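Local coordinates for protein CsuE (Acinetobacter baumannii, PDB 6FJY), which is probably the two-domain tip adhesin of archaic chaperone-usher Csu pili, mediating surface attachment, and is here in complex with the chaperone CsuC, at residues V120-S125 and L170-I175; C2-S7 and W131-P136. All coordinates share one frame; numbering follows the deposited sequence.

Contact 1: V120-S125 and L170-I175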
loop_
_atom_site.group_PDB
_atom_site.type_symbol
_atom_site.label_atom_id
_atom_site.label_comp_id
_atom_site.label_asym_id
_atom_site.label_seq_id
_atom_site.Cartn_x
_atom_site.Cartn_y
_atom_site.Cartn_z
ATOM N N VAL B 120 8.378 6.490 5.623
ATOM C CA VAL B 120 9.098 5.622 6.543
ATOM C C VAL B 120 9.323 6.393 7.830
ATOM O O VAL B 120 9.878 7.498 7.817
ATOM C CB VAL B 120 10.423 5.130 5.949
ATOM C CG1 VAL B 120 11.100 4.176 6.919
ATOM C CG2 VAL B 120 10.161 4.442 4.637
ATOM N N TYR B 121 8.875 5.810 8.927
ATOM C CA TYR B 121 8.947 6.397 10.256
ATOM C C TYR B 121 9.960 5.560 11.029
ATOM O O TYR B 121 9.660 4.451 11.481
ATOM C CB TYR B 121 7.557 6.427 10.901
ATOM C CG TYR B 121 6.686 7.451 10.228
ATOM C CD1 TYR B 121 6.160 7.213 8.969
ATOM C CD2 TYR B 121 6.455 8.686 10.806
ATOM C CE1 TYR B 121 5.400 8.155 8.319
ATOM C CE2 TYR B 121 5.687 9.636 10.162
ATOM C CZ TYR B 121 5.160 9.369 8.919
ATOM O OH TYR B 121 4.395 10.308 8.249
ATOM N N GLN B 122 11.173 6.089 11.143
ATOM C CA GLN B 122 12.278 5.352 11.730
ATOM C C GLN B 122 12.409 5.693 13.203
ATOM O O GLN B 122 12.289 6.856 13.599
ATOM C CB GLN B 122 13.583 5.671 10.997
ATOM C CG GLN B 122 14.814 5.032 11.617
ATOM C CD GLN B 122 14.991 3.588 11.207
ATOM O OE1 GLN B 122 15.448 2.759 11.992
ATOM N NE2 GLN B 122 14.638 3.280 9.968
ATOM N N ALA B 123 12.687 4.667 14.002
ATOM C CA ALA B 123 12.883 4.854 15.436
ATOM C C ALA B 123 14.001 5.851 15.684
ATOM O O ALA B 123 15.048 5.807 15.033
ATOM C CB ALA B 123 13.203 3.521 16.113
ATOM N N ASP B 124 13.761 6.771 16.624
ATOM C CA ASP B 124 14.693 7.873 16.830
ATOM C C ASP B 124 16.036 7.387 17.359
ATOM O O ASP B 124 17.060 8.047 17.151
ATOM C CB ASP B 124 14.063 8.908 17.757
ATOM C CG ASP B 124 12.947 9.672 17.075
ATOM O OD1 ASP B 124 12.739 9.453 15.859
ATOM O OD2 ASP B 124 12.273 10.487 17.742
ATOM N N SER B 125 16.057 6.236 18.016
ATOM C CA SER B 125 17.286 5.566 18.391
ATOM C C SER B 125 17.125 4.080 18.125
ATOM O O SER B 125 16.000 3.563 18.103
ATOM C CB SER B 125 17.637 5.784 19.872
ATOM O OG SER B 125 16.829 4.985 20.715
ATOM N N LEU B 170 21.521 -5.299 19.169
ATOM C CA LEU B 170 21.298 -3.977 18.599
ATOM C C LEU B 170 20.493 -4.146 17.319
ATOM O O LEU B 170 20.889 -4.904 16.425
ATOM C CB LEU B 170 22.622 -3.262 18.304
ATOM C CG LEU B 170 22.579 -2.109 17.288
ATOM C CD1 LEU B 170 22.121 -0.823 17.938
ATOM C CD2 LEU B 170 23.928 -1.905 16.642
ATOM N N GLY B 171 19.378 -3.443 17.233
ATOM C CA GLY B 171 18.521 -3.533 16.065
ATOM C C GLY B 171 17.756 -2.248 15.858
ATOM O O GLY B 171 17.434 -1.531 16.808
ATOM N N SER B 172 17.469 -1.953 14.602
ATOM C CA SER B 172 16.703 -0.770 14.268
ATOM C C SER B 172 15.239 -1.138 14.024
ATOM O O SER B 172 14.907 -2.273 13.669
ATOM C CB SER B 172 17.299 -0.082 13.045
ATOM O OG SER B 172 18.576 0.437 13.357
ATOM N N LEU B 173 14.367 -0.165 14.251
ATOM C CA LEU B 173 12.930 -0.334 14.132
ATOM C C LEU B 173 12.413 0.719 13.172
ATOM O O LEU B 173 12.789 1.894 13.273
ATOM C CB LEU B 173 12.228 -0.207 15.493
ATOM C CG LEU B 173 12.494 -1.324 16.503
ATOM C CD1 LEU B 173 11.683 -1.145 17.792
ATOM C CD2 LEU B 173 12.179 -2.650 15.855
ATOM N N SER B 174 11.564 0.291 12.245
ATOM C CA SER B 174 10.965 1.162 11.251
ATOM C C SER B 174 9.497 0.808 11.083
ATOM O O SER B 174 9.106 -0.362 11.136
ATOM C CB SER B 174 11.679 1.052 9.896
ATOM O OG SER B 174 11.001 1.804 8.922
ATOM N N ILE B 175 8.694 1.842 10.861
ATOM C CA ILE B 175 7.276 1.710 10.576
ATOM C C ILE B 175 7.017 2.379 9.244
ATOM O O ILE B 175 7.175 3.600 9.116
ATOM C CB ILE B 175 6.393 2.366 11.649
ATOM C CG1 ILE B 175 6.757 1.889 13.048
ATOM C CG2 ILE B 175 4.907 2.136 11.340
ATOM C CD1 ILE B 175 5.955 2.586 14.107
#
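The antiparallel pairing of strands 119-136 and 167-189 within the mixed sheet sets Tyr-121 against Ile-175 and Gln-122 against Ser-174. Tyr-121 and Ile-175 form a hydrogen-bonded pair: Tyr-121 N donates to Ile-175 O at 2.8 Å, and Ile-175 N returns the bond to Tyr-121 O at 2.9 Å. Ala-123 N continues the series to Leu-173 O with an N-H...O angle of 167°. At the intervening non-hydrogen-bonded pair, Ser-174 CA makes a CA-H...O contact with Tyr-121 O at 3.5 Å.

One face is apolar. Ala-123 CB meets Leu-173 CB at 3.9 Å, and Phe-59 touches Tyr-121, Ala-123, Leu-173 and Ile-175 alike. With CG beside its own backbone N (chi1 -71°), the Tyr-121 ring leads away from the partner strand, has Ile-175 O at its edge, and sends OH to Ser-117 O. On the other face Val-120 CG1 presses on Ser-174 OG at 3.1 Å, a tight approach; Val-120 also packs on Ile-229 of the CsuC chain.

The hydrogen bonds across this pair are all main-chain to main-chain, with side-chain packing added on both faces. Its side chains divide between a hydrophobic face and a more polar one that carries Ser-172 and Ser-174.

Contact 2: C2-S7 and W131-P136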
loop_
_atom_site.group_PDB
_atom_site.type_symbol
_atom_site.label_atom_id
_atom_site.label_comp_id
_atom_site.label_asym_id
_atom_site.label_seq_id
_atom_site.Cartn_x
_atom_site.Cartn_y
_atom_site.Cartn_z
ATOM N N CYS B 2 21.717 -20.511 21.462
ATOM C CA CYS B 2 21.254 -19.145 21.652
ATOM C C CYS B 2 22.277 -18.188 21.062
ATOM O O CYS B 2 23.483 -18.446 21.113
ATOM C CB CYS B 2 21.025 -18.821 23.134
ATOM S SG CYS B 2 19.656 -19.661 23.901
ATOM N N SER B 3 21.788 -17.094 20.487
ATOM C CA SER B 3 22.653 -16.082 19.903
ATOM C C SER B 3 21.991 -14.720 20.065
ATOM O O SER B 3 20.816 -14.608 20.428
ATOM C CB SER B 3 22.966 -16.383 18.424
ATOM O OG SER B 3 21.834 -16.209 17.581
ATOM N N VAL B 4 22.765 -13.683 19.779
ATOM C CA VAL B 4 22.348 -12.304 19.959
ATOM C C VAL B 4 22.643 -11.546 18.670
ATOM O O VAL B 4 23.765 -11.605 18.154
ATOM C CB VAL B 4 23.060 -11.661 21.165
ATOM C CG1 VAL B 4 23.154 -10.203 20.986
ATOM C CG2 VAL B 4 22.313 -11.967 22.457
ATOM N N SER B 5 21.640 -10.837 18.154
ATOM C CA SER B 5 21.759 -10.139 16.875
ATOM C C SER B 5 22.491 -8.816 17.065
ATOM O O SER B 5 22.036 -7.948 17.821
ATOM C CB SER B 5 20.379 -9.906 16.264
ATOM O OG SER B 5 20.448 -9.046 15.150
ATOM N N ALA B 6 23.621 -8.666 16.370
ATOM C CA ALA B 6 24.474 -7.490 16.505
ATOM C C ALA B 6 24.074 -6.375 15.554
ATOM O O ALA B 6 24.514 -5.236 15.730
ATOM C CB ALA B 6 25.936 -7.868 16.253
ATOM N N SER B 7 23.265 -6.690 14.550
ATOM C CA SER B 7 22.835 -5.747 13.533
ATOM C C SER B 7 21.588 -6.331 12.890
ATOM O O SER B 7 21.458 -7.552 12.777
ATOM C CB SER B 7 23.920 -5.509 12.481
ATOM O OG SER B 7 23.807 -6.451 11.432
ATOM N N TRP B 131 21.504 -8.755 27.549
ATOM C CA TRP B 131 20.835 -9.997 27.900
ATOM C C TRP B 131 21.723 -10.821 28.821
ATOM O O TRP B 131 22.947 -10.837 28.670
ATOM C CB TRP B 131 20.495 -10.823 26.649
ATOM C CG TRP B 131 19.661 -10.107 25.626
ATOM C CD1 TRP B 131 20.111 -9.343 24.596
ATOM C CD2 TRP B 131 18.226 -10.111 25.528
ATOM N NE1 TRP B 131 19.051 -8.855 23.863
ATOM C CE2 TRP B 131 17.883 -9.312 24.419
ATOM C CE3 TRP B 131 17.204 -10.699 26.279
ATOM C CZ2 TRP B 131 16.557 -9.096 24.034
ATOM C CZ3 TRP B 131 15.878 -10.475 25.900
ATOM C CH2 TRP B 131 15.573 -9.689 24.780
ATOM N N PHE B 132 21.089 -11.500 29.771
ATOM C CA PHE B 132 21.737 -12.377 30.740
ATOM C C PHE B 132 20.926 -13.667 30.754
ATOM O O PHE B 132 19.777 -13.667 31.207
ATOM C CB PHE B 132 21.753 -11.724 32.119
ATOM C CG PHE B 132 22.406 -10.357 32.143
ATOM C CD1 PHE B 132 21.709 -9.224 31.743
ATOM C CD2 PHE B 132 23.710 -10.209 32.585
ATOM C CE1 PHE B 132 22.305 -7.975 31.773
ATOM C CE2 PHE B 132 24.320 -8.963 32.617
ATOM C CZ PHE B 132 23.613 -7.847 32.218
ATOM N N TYR B 133 21.479 -14.760 30.226
ATOM C CA TYR B 133 20.649 -15.939 30.014
ATOM C C TYR B 133 21.406 -17.241 30.247
ATOM O O TYR B 133 22.631 -17.319 30.123
ATOM C CB TYR B 133 20.029 -15.959 28.605
ATOM C CG TYR B 133 21.007 -15.954 27.449
ATOM C CD1 TYR B 133 21.506 -17.145 26.929
ATOM C CD2 TYR B 133 21.401 -14.759 26.849
ATOM C CE1 TYR B 133 22.394 -17.143 25.863
ATOM C CE2 TYR B 133 22.281 -14.749 25.771
ATOM C CZ TYR B 133 22.770 -15.942 25.284
ATOM O OH TYR B 133 23.645 -15.939 24.229
ATOM N N SER B 134 20.627 -18.272 30.599
ATOM C CA SER B 134 21.093 -19.656 30.641
ATOM C C SER B 134 19.884 -20.536 30.327
ATOM O O SER B 134 18.987 -20.697 31.168
ATOM C CB SER B 134 21.716 -20.008 31.979
ATOM O OG SER B 134 21.996 -21.402 32.049
ATOM N N VAL B 135 19.877 -21.094 29.124
ATOM C CA VAL B 135 18.726 -21.782 28.544
ATOM C C VAL B 135 19.045 -23.267 28.473
ATOM O O VAL B 135 20.042 -23.639 27.849
ATOM C CB VAL B 135 18.388 -21.251 27.139
ATOM C CG1 VAL B 135 17.180 -22.003 26.557
ATOM C CG2 VAL B 135 18.171 -19.743 27.174
ATOM N N PRO B 136 18.220 -24.140 29.052
ATOM C CA PRO B 136 18.472 -25.583 28.932
ATOM C C PRO B 136 18.406 -26.025 27.478
ATOM O O PRO B 136 17.511 -25.625 26.729
ATOM C CB PRO B 136 17.348 -26.213 29.763
ATOM C CG PRO B 136 16.241 -25.180 29.733
ATOM C CD PRO B 136 16.950 -23.853 29.751
HETATM O O HOH W 1 25.053 -18.749 23.975
#
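Cys-2 and Val-4 project from strand 2-4 onto Trp-131, Tyr-133 and Val-135, and the contact is made almost wholly by side chains. The two backbones run in nearly opposite directions, 169° apart, yet remain well separated: Cys-2 CA and Val-135 CA are 7.8 Å apart, and no direct hydrogen bond joins the segments.

Apolar contacts are the most numerous. Cys-2 CB comes obliquely upon the Tyr-133 ring, 3.5 Å from CE1. Val-4 meets two aromatic residues with one branch, CG2, approaching both obliquely: Trp-131 CD1 at 4.0 Å and, less closely, Tyr-133 CE2 at 4.3 Å. The tyrosine ring is brought to this side by a chi1 of 60°, which places CG between its own backbone N and carbonyl carbon. Leu-33, from the neighbouring strand, touches Val-4, Trp-131 and Tyr-133.

Sulfur contributes twice. Cys-2 SG lies 3.6 Å from Val-135 CG2, and it also makes a sulfur-aromatic contact with Tyr-133, 5.0 Å from the ring centroid and 45° off the ring normal. A disulfide to Cys-35 fixes the position of this atom.

The polar part is indirect. One water donates to Cys-2 O at 3.3 Å and is hydrogen-bonded to Tyr-133 OH, while Trp-131 NE1 is satisfied by Ser-169 OG.

Strand 2-4 pairs with strand 33-35, to which the disulfide also ties it, and the apolar side chains of this small sheet meet those of the long strand, an arrangement consistent with the packing of two layers in a beta sandwich.

Both contacts draw on strand 119-136: contact 1 uses its beginning and contact 2 its end, with centres about 21 Å apart on the same side of the chain's centre. Contact 1 joins neighbouring strands within the large mixed sheet, whereas contact 2 brings the small 2-4/33-35 sheet against that same long strand. Along the chain the segments alternate, 2-7, 120-125, 131-136 and 170-175, so the two connections cross. They also meet directly, because Leu-170 N probably hydrogen-bonds to Ser-5 O at 3.0 Å. The N-terminal segment is thereby tied to strand 167-189 as well as packed on strand 119-136, linking distant sequence regions in one beta framework.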